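Local coordinates for protein, Family 18 Chitinase (Crocus vernus, PDB 3SIM), which is a plant glycoside hydrolase family 18 protein with a TIM-barrel fold that probably binds and hydrolyses chitin, at residues 110-113 with 114-118. Sequence-based numbering, arbitrary orientation.
Sequences LTRI and IQRYN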
loop_
_atom_site.group_PDB
_atom_site.type_symbol
_atom_site.label_atom_id
_atom_site.label_comp_id
_atom_site.label_asym_id
_atom_site.label_seq_id
_atom_site.Cartn_x
_atom_site.Cartn_y
_atom_site.Cartn_z
ATOM N N LEU A 110 1.759 3.927 -16.434
ATOM C CA LEU A 110 2.330 4.228 -15.112
ATOM C C LEU A 110 3.478 5.212 -15.130
ATOM O O LEU A 110 3.539 6.038 -14.320
ATOM C CB LEU A 110 2.606 2.977 -14.314
ATOM C CG LEU A 110 1.373 2.173 -13.868
ATOM C CD1 LEU A 110 1.765 0.892 -13.272
ATOM C CD2 LEU A 110 0.450 2.929 -12.973
ATOM N N THR A 111 4.353 5.107 -16.123
ATOM C CA THR A 111 5.441 6.041 -16.301
ATOM C C THR A 111 4.883 7.451 -16.489
ATOM O O THR A 111 5.252 8.316 -15.808
ATOM C CB THR A 111 6.415 5.712 -17.466
ATOM O OG1 THR A 111 7.218 4.602 -17.155
ATOM C CG2 THR A 111 7.330 6.907 -17.718
ATOM N N ARG A 112 3.876 7.587 -17.327
ATOM C CA ARG A 112 3.157 8.853 -17.468
ATOM C C ARG A 112 2.520 9.364 -16.162
ATOM O O ARG A 112 2.697 10.470 -15.815
ATOM C CB ARG A 112 2.057 8.781 -18.558
ATOM C CG ARG A 112 1.272 10.069 -18.713
ATOM C CD ARG A 112 0.027 10.011 -19.600
ATOM N NE ARG A 112 -0.690 11.247 -19.521
ATOM C CZ ARG A 112 -1.602 11.508 -18.625
ATOM N NH1 ARG A 112 -1.932 10.578 -17.771
ATOM N NH2 ARG A 112 -2.173 12.662 -18.572
ATOM N N ILE A 113 1.805 8.520 -15.448
ATOM C CA ILE A 113 1.197 8.918 -14.197
ATOM C C ILE A 113 2.252 9.317 -13.131
ATOM O O ILE A 113 2.122 10.315 -12.500
ATOM C CB ILE A 113 0.192 7.828 -13.643
ATOM C CG1 ILE A 113 -1.111 7.763 -14.453
ATOM C CG2 ILE A 113 -0.189 8.058 -12.197
ATOM C CD1 ILE A 113 -1.841 6.534 -14.353
ATOM N N ILE A 114 3.276 8.508 -12.987
ATOM C CA ILE A 114 4.302 8.717 -12.009
ATOM C C ILE A 114 5.049 10.029 -12.255
ATOM O O ILE A 114 5.167 10.775 -11.365
ATOM C CB ILE A 114 5.291 7.521 -11.946
ATOM C CG1 ILE A 114 4.618 6.294 -11.327
ATOM C CG2 ILE A 114 6.542 7.913 -11.238
ATOM C CD1 ILE A 114 5.327 5.049 -11.530
ATOM N N GLN A 115 5.466 10.283 -13.488
ATOM C CA GLN A 115 6.123 11.549 -13.862
ATOM C C GLN A 115 5.203 12.757 -13.674
ATOM O O GLN A 115 5.564 13.703 -13.119
ATOM C CB GLN A 115 6.722 11.509 -15.287
ATOM C CG GLN A 115 7.771 10.433 -15.522
ATOM C CD GLN A 115 8.269 10.337 -16.964
ATOM O OE1 GLN A 115 7.581 10.651 -17.880
ATOM N NE2 GLN A 115 9.459 9.901 -17.129
ATOM N N ARG A 116 3.974 12.639 -14.122
ATOM C CA ARG A 116 3.006 13.700 -13.996
ATOM C C ARG A 116 2.672 14.103 -12.557
ATOM O O ARG A 116 2.590 15.245 -12.308
ATOM C CB ARG A 116 1.725 13.439 -14.797
ATOM C CG ARG A 116 0.910 14.685 -15.058
ATOM C CD ARG A 116 -0.313 14.418 -15.928
ATOM N NE ARG A 116 -1.526 14.205 -15.170
ATOM C CZ ARG A 116 -2.198 15.166 -14.583
ATOM N NH1 ARG A 116 -3.279 14.928 -13.961
ATOM N NH2 ARG A 116 -1.786 16.389 -14.669
ATOM N N TYR A 117 2.515 13.151 -11.646
ATOM C CA TYR A 117 2.206 13.441 -10.255
ATOM C C TYR A 117 3.470 13.673 -9.367
ATOM O O TYR A 117 3.373 13.888 -8.185
ATOM C CB TYR A 117 1.241 12.419 -9.638
ATOM C CG TYR A 117 -0.214 12.507 -10.130
ATOM C CD1 TYR A 117 -0.580 12.006 -11.347
ATOM C CD2 TYR A 117 -1.188 13.070 -9.351
ATOM C CE1 TYR A 117 -1.896 12.096 -11.788
ATOM C CE2 TYR A 117 -2.472 13.133 -9.750
ATOM C CZ TYR A 117 -2.833 12.659 -10.971
ATOM O OH TYR A 117 -4.102 12.734 -11.361
ATOM N N ASN A 118 4.635 13.641 -9.962
ATOM C CA ASN A 118 5.870 13.730 -9.196
ATOM C C ASN A 118 6.102 12.602 -8.137
ATOM O O ASN A 118 6.493 12.906 -7.096
ATOM C CB ASN A 118 5.930 15.043 -8.380
ATOM C CG ASN A 118 5.421 16.276 -9.118
ATOM O OD1 ASN A 118 4.421 16.905 -8.720
ATOM N ND2 ASN A 118 6.102 16.618 -10.185
#
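The phenol ring of Y117 meets I113 at its edge: the carbonyl O of I113 lies in the ring plane, 3.4 Å from Y117 CD1, and the same ring carbon is 4.1 Å from I113 CG2. The ring also makes an edge-to-face contact with W56, and V54 touches both I113 and Y117. On the guanidinium of R112, one face is covered by R116 CD, 3.7 Å from R112 NH2. The two arginines run side by side, their guanidinium planes 31° apart and like charges close, on the exposed surface of the helix. R112 reaches this position as an extended chain, whereas R116 bends at chi3 (96°), which turns its guanidinium obliquely to R112 NH2. On the adjoining strip of the helix surface, the amide carbon CD of Q115 packs against T111 CG2 at 3.6 Å, while T111 OG1 is bonded back to the V107 carbonyl. On the buried side, the CG1 branch of I114 runs alongside the carbonyl O of L110, with I114 CG1 3.2 Å from L110 O, and this oxygen also accepts a hydrogen bond from the backbone of I114 (I114 N to L110 O 2.8 Å). Three further i to i+4 bonds continue the pattern up to Y117 N to I113 O. Beyond them N118, at positive phi, gives its N-H to Q115 O, and the helix ends in a Schellman motif, closing helix 99-116 on the outside of the TIM barrel just before strand 121-125.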